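Local coordinates for HcgC (Methanococcus maripaludis S2, PDB 5O4N), which probably methylates a pyridinol precursor with S-adenosylmethionine as methyl donor during biosynthesis of the iron-guanylylpyridinol (FeGP) cofactor, at residues A50-S55 / G176-V181. Numbering follows the deposited sequence.
With SAH (S-adenosyl-L-homocysteine), chain E; 9KH (6-carboxy methyl-4-hydroxy-2-pyridinol), chain F.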
ATOM      1  N   ALA A  50      14.519   7.391  30.229  1.00 35.78           N
ATOM      2  CA  ALA A  50      15.788   7.645  29.557  1.00 35.93           C
ATOM      3  C   ALA A  50      15.789   7.173  28.103  1.00 35.90           C
ATOM      4  O   ALA A  50      16.379   7.831  27.248  1.00 32.27           O
ATOM      5  CB  ALA A  50      16.910   6.950  30.311  1.00 37.33           C
ATOM      6  N   TYR A  51      15.154   6.026  27.839  1.00 30.78           N
ATOM      7  CA  TYR A  51      15.090   5.468  26.495  1.00 29.98           C
ATOM      8  C   TYR A  51      13.811   5.956  25.784  1.00 33.05           C
ATOM      9  O   TYR A  51      12.767   5.953  26.411  1.00 31.54           O
ATOM     10  CB  TYR A  51      15.147   3.930  26.558  1.00 29.44           C
ATOM     11  CG  TYR A  51      14.796   3.207  25.286  1.00 28.80           C
ATOM     12  CD1 TYR A  51      13.466   3.012  24.915  1.00 29.31           C
ATOM     13  CD2 TYR A  51      15.783   2.655  24.480  1.00 30.15           C
ATOM     14  CE1 TYR A  51      13.129   2.328  23.762  1.00 26.27           C
ATOM     15  CE2 TYR A  51      15.454   1.963  23.311  1.00 31.13           C
ATOM     16  CZ  TYR A  51      14.122   1.784  22.972  1.00 31.67           C
ATOM     17  OH  TYR A  51      13.752   1.108  21.837  1.00 33.83           O
ATOM     18  N   LEU A  52      13.856   6.352  24.495  1.00 31.35           N
ATOM     19  CA  LEU A  52      15.023   6.444  23.607  1.00 31.71           C
ATOM     20  C   LEU A  52      15.367   7.931  23.369  1.00 37.53           C
ATOM     21  O   LEU A  52      16.532   8.272  23.164  1.00 37.64           O
ATOM     22  CB  LEU A  52      14.772   5.687  22.303  1.00 30.77           C
ATOM     23  CG  LEU A  52      15.903   5.641  21.262  1.00 35.41           C
ATOM     24  CD1 LEU A  52      17.256   5.212  21.861  1.00 35.26           C
ATOM     25  CD2 LEU A  52      15.501   4.701  20.094  1.00 37.08           C
ATOM     26  N   SER A  53      14.363   8.814  23.428  1.00 36.28           N
ATOM     27  CA  SER A  53      14.534  10.257  23.233  1.00 36.83           C
ATOM     28  C   SER A  53      14.881  11.001  24.546  1.00 37.98           C
ATOM     29  O   SER A  53      15.349  12.126  24.477  1.00 34.55           O
ATOM     30  CB  SER A  53      13.254  10.848  22.629  1.00 42.19           C
ATOM     31  OG  SER A  53      12.171  10.690  23.535  1.00 59.73           O
ATOM     32  N   GLY A  54      14.620  10.391  25.703  1.00 34.24           N
ATOM     33  CA  GLY A  54      14.899  11.016  26.989  1.00 33.99           C
ATOM     34  C   GLY A  54      16.315  11.494  27.208  1.00 38.70           C
ATOM     35  O   GLY A  54      16.520  12.558  27.795  1.00 37.13           O
ATOM     36  N   SER A  55      17.293  10.705  26.743  1.00 35.36           N
ATOM     37  CA  SER A  55      18.720  11.022  26.867  1.00 35.69           C
ATOM     38  C   SER A  55      19.057  12.355  26.191  1.00 37.27           C
ATOM     39  O   SER A  55      19.642  13.235  26.833  1.00 37.52           O
ATOM     40  CB  SER A  55      19.554   9.900  26.260  1.00 39.17           C
ATOM     41  OG  SER A  55      20.936  10.187  26.365  1.00 50.50           O
ATOM     42  N   GLY A 176       6.331   6.774  19.475  1.00 28.05           N
ATOM     43  CA  GLY A 176       7.604   6.281  19.961  1.00 27.06           C
ATOM     44  C   GLY A 176       8.696   6.391  18.916  1.00 29.49           C
ATOM     45  O   GLY A 176       8.460   6.130  17.739  1.00 27.35           O
ATOM     46  N   THR A 177       9.877   6.794  19.346  1.00 25.65           N
ATOM     47  CA  THR A 177      11.063   6.957  18.517  1.00 26.04           C
ATOM     48  C   THR A 177      11.330   5.669  17.714  1.00 30.77           C
ATOM     49  O   THR A 177      11.504   5.734  16.502  1.00 27.48           O
ATOM     50  CB  THR A 177      12.265   7.270  19.392  1.00 25.44           C
ATOM     51  OG1 THR A 177      11.967   8.438  20.140  1.00 30.51           O
ATOM     52  CG2 THR A 177      13.532   7.544  18.583  1.00 23.27           C
ATOM     53  N   MET A 178      11.343   4.527  18.392  1.00 29.86           N
ATOM     54  CA  MET A 178      11.564   3.232  17.749  1.00 29.81           C
ATOM     55  C   MET A 178      10.502   2.939  16.695  1.00 30.33           C
ATOM     56  O   MET A 178      10.853   2.498  15.590  1.00 27.85           O
ATOM     57  CB  MET A 178      11.588   2.106  18.815  1.00 32.14           C
ATOM     58  CG  MET A 178      11.870   0.701  18.269  1.00 34.89           C
ATOM     59  SD  MET A 178      13.414   0.555  17.314  1.00 37.26           S
ATOM     60  CE  MET A 178      14.632   1.053  18.536  1.00 35.25           C
ATOM     61  N   THR A 179       9.219   3.193  17.020  1.00 27.58           N
ATOM     62  CA  THR A 179       8.089   2.957  16.090  1.00 27.28           C
ATOM     63  C   THR A 179       8.268   3.791  14.841  1.00 29.52           C
ATOM     64  O   THR A 179       8.168   3.284  13.725  1.00 25.17           O
ATOM     65  CB  THR A 179       6.707   3.280  16.714  1.00 28.37           C
ATOM     66  OG1 THR A 179       6.447   2.418  17.807  1.00 32.10           O
ATOM     67  CG2 THR A 179       5.561   3.128  15.722  1.00 31.68           C
ATOM     68  N   LEU A 180       8.527   5.061  15.038  1.00 29.17           N
ATOM     69  CA  LEU A 180       8.723   5.982  13.914  1.00 29.02           C
ATOM     70  C   LEU A 180       9.899   5.607  13.020  1.00 29.48           C
ATOM     71  O   LEU A 180       9.756   5.670  11.811  1.00 26.68           O
ATOM     72  CB  LEU A 180       8.864   7.380  14.418  1.00 28.79           C
ATOM     73  CG  LEU A 180       7.674   7.953  15.197  1.00 30.57           C
ATOM     74  CD1 LEU A 180       8.091   9.195  15.936  1.00 29.47           C
ATOM     75  CD2 LEU A 180       6.526   8.264  14.322  1.00 31.16           C
ATOM     76  N   VAL A 181      11.050   5.213  13.615  1.00 27.12           N
ATOM     77  CA  VAL A 181      12.246   4.810  12.881  1.00 27.93           C
ATOM     78  C   VAL A 181      11.932   3.611  12.010  1.00 29.52           C
ATOM     79  O   VAL A 181      12.277   3.603  10.833  1.00 28.80           O
ATOM     80  CB  VAL A 181      13.466   4.575  13.823  1.00 30.48           C
ATOM     81  CG1 VAL A 181      14.616   3.876  13.096  1.00 30.50           C
ATOM     82  CG2 VAL A 181      13.946   5.897  14.403  1.00 30.70           C
TER
HETATM   83  N   SAH E 301       8.725   7.891  24.757  1.00 44.50           N
HETATM   84  CA  SAH E 301       9.938   7.065  24.467  1.00 44.02           C
HETATM   85  CB  SAH E 301       9.659   5.567  24.632  1.00 43.84           C
HETATM   86  CG  SAH E 301       9.145   5.247  26.031  1.00 46.59           C
HETATM   87  SD  SAH E 301       9.827   3.742  26.642  1.00 41.93           S
HETATM   88  C   SAH E 301      10.426   7.305  23.066  1.00 41.98           C
HETATM   89  O   SAH E 301       9.649   7.740  22.199  1.00 38.66           O
HETATM   90  OXT SAH E 301      11.605   7.064  22.799  1.00 42.13           O
HETATM   91  C5' SAH E 301       9.661   3.836  28.394  1.00 37.90           C
HETATM   92  C4' SAH E 301      10.956   4.341  29.061  1.00 36.18           C
HETATM   93  O4' SAH E 301      10.624   4.804  30.395  1.00 33.59           O
HETATM   94  C3' SAH E 301      11.963   3.204  29.284  1.00 32.29           C
HETATM   95  O3' SAH E 301      13.278   3.778  29.426  1.00 31.79           O
HETATM   96  C2' SAH E 301      11.508   2.598  30.615  1.00 30.17           C
HETATM   97  O2' SAH E 301      12.515   1.834  31.285  1.00 29.17           O
HETATM   98  C1' SAH E 301      11.093   3.867  31.386  1.00 32.93           C
HETATM   99  N9  SAH E 301      10.016   3.664  32.375  1.00 36.13           N
HETATM  100  C8  SAH E 301       8.939   2.841  32.282  1.00 36.35           C
HETATM  101  N7  SAH E 301       8.161   2.956  33.384  1.00 37.03           N
HETATM  102  C5  SAH E 301       8.735   3.867  34.191  1.00 38.00           C
HETATM  103  C6  SAH E 301       8.447   4.477  35.511  1.00 39.58           C
HETATM  104  N6  SAH E 301       7.352   4.106  36.217  1.00 40.29           N
HETATM  105  N1  SAH E 301       9.317   5.408  35.994  1.00 39.64           N
HETATM  106  C2  SAH E 301      10.415   5.801  35.318  1.00 38.91           C
HETATM  107  N3  SAH E 301      10.736   5.281  34.114  1.00 36.47           N
HETATM  108  C4  SAH E 301       9.960   4.336  33.521  1.00 36.67           C
HETATM  109  C2  9KH F 302       5.694   3.319  24.612  1.00 38.31           C
HETATM  110  C3  9KH F 302       5.955   3.305  23.235  1.00 37.81           C
HETATM  111  C4  9KH F 302       6.494   2.131  22.695  1.00 35.32           C
HETATM  112  C6  9KH F 302       6.494   1.078  24.811  1.00 34.56           C
HETATM  113  O1  9KH F 302       5.170   4.421  25.211  1.00 43.26           O
HETATM  114  N5  9KH F 302       6.758   1.065  23.487  1.00 35.29           N
HETATM  115  C7  9KH F 302       5.967   2.211  25.406  1.00 36.51           C
HETATM  116  O8  9KH F 302       6.777  -0.018  25.562  1.00 35.10           O
HETATM  117  C9  9KH F 302       5.652   4.535  22.388  1.00 35.71           C
HETATM  118  C10 9KH F 302       6.838   1.979  21.246  1.00 33.32           C
HETATM  119  C12 9KH F 302       8.242   2.539  21.037  1.00 33.95           C
HETATM  120  O13 9KH F 302       9.094   2.551  21.979  1.00 36.19           O
HETATM  121  O14 9KH F 302       8.460   2.967  19.893  1.00 29.90           O
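Leu52 and Thr177 meet beside the carboxylate of S-adenosyl-L-homocysteine (SAH). Followed outward, Leu52 CB sits 3.7 Å above the plane of the Tyr51 ring, over its centre, and also borders SAH OXT. CG, anti to the backbone N (chi1 -178°), carries the chain toward helix 177-193. CD2 ends 3.8 Å from Thr177 CG2, and Met178 CE approaches it from another direction, at 4.1 Å. Bends at chi2 and chi3 fold the Met178 chain back, so that CE also lies 3.4 Å from Tyr51 OH. The edge of that tyrosine ring faces the ligand sulfur and the pyridinol carboxylate oxygen O13.

The polar link between the segments is the SAH carboxylate, which takes hydrogen bonds from both. Leu52 N donates to SAH OXT at 2.9 Å (N-H...O 162°), Ser53 N weakly. Thr177 OG1 reaches SAH OXT at 3.0 Å; Lys29 NZ is also hydrogen-bonded to this hydroxyl. Thr177 N donates to SAH O at 3.0 Å. Two residues on, in the helix's first turn, Thr179 N and OG1 both donate to pyridinol O14.

The helix dipole would probably stabilise both carboxylates. SAH, the demethylated donor, places SD 4.3 Å from pyridinol C7, probably the methyl acceptor.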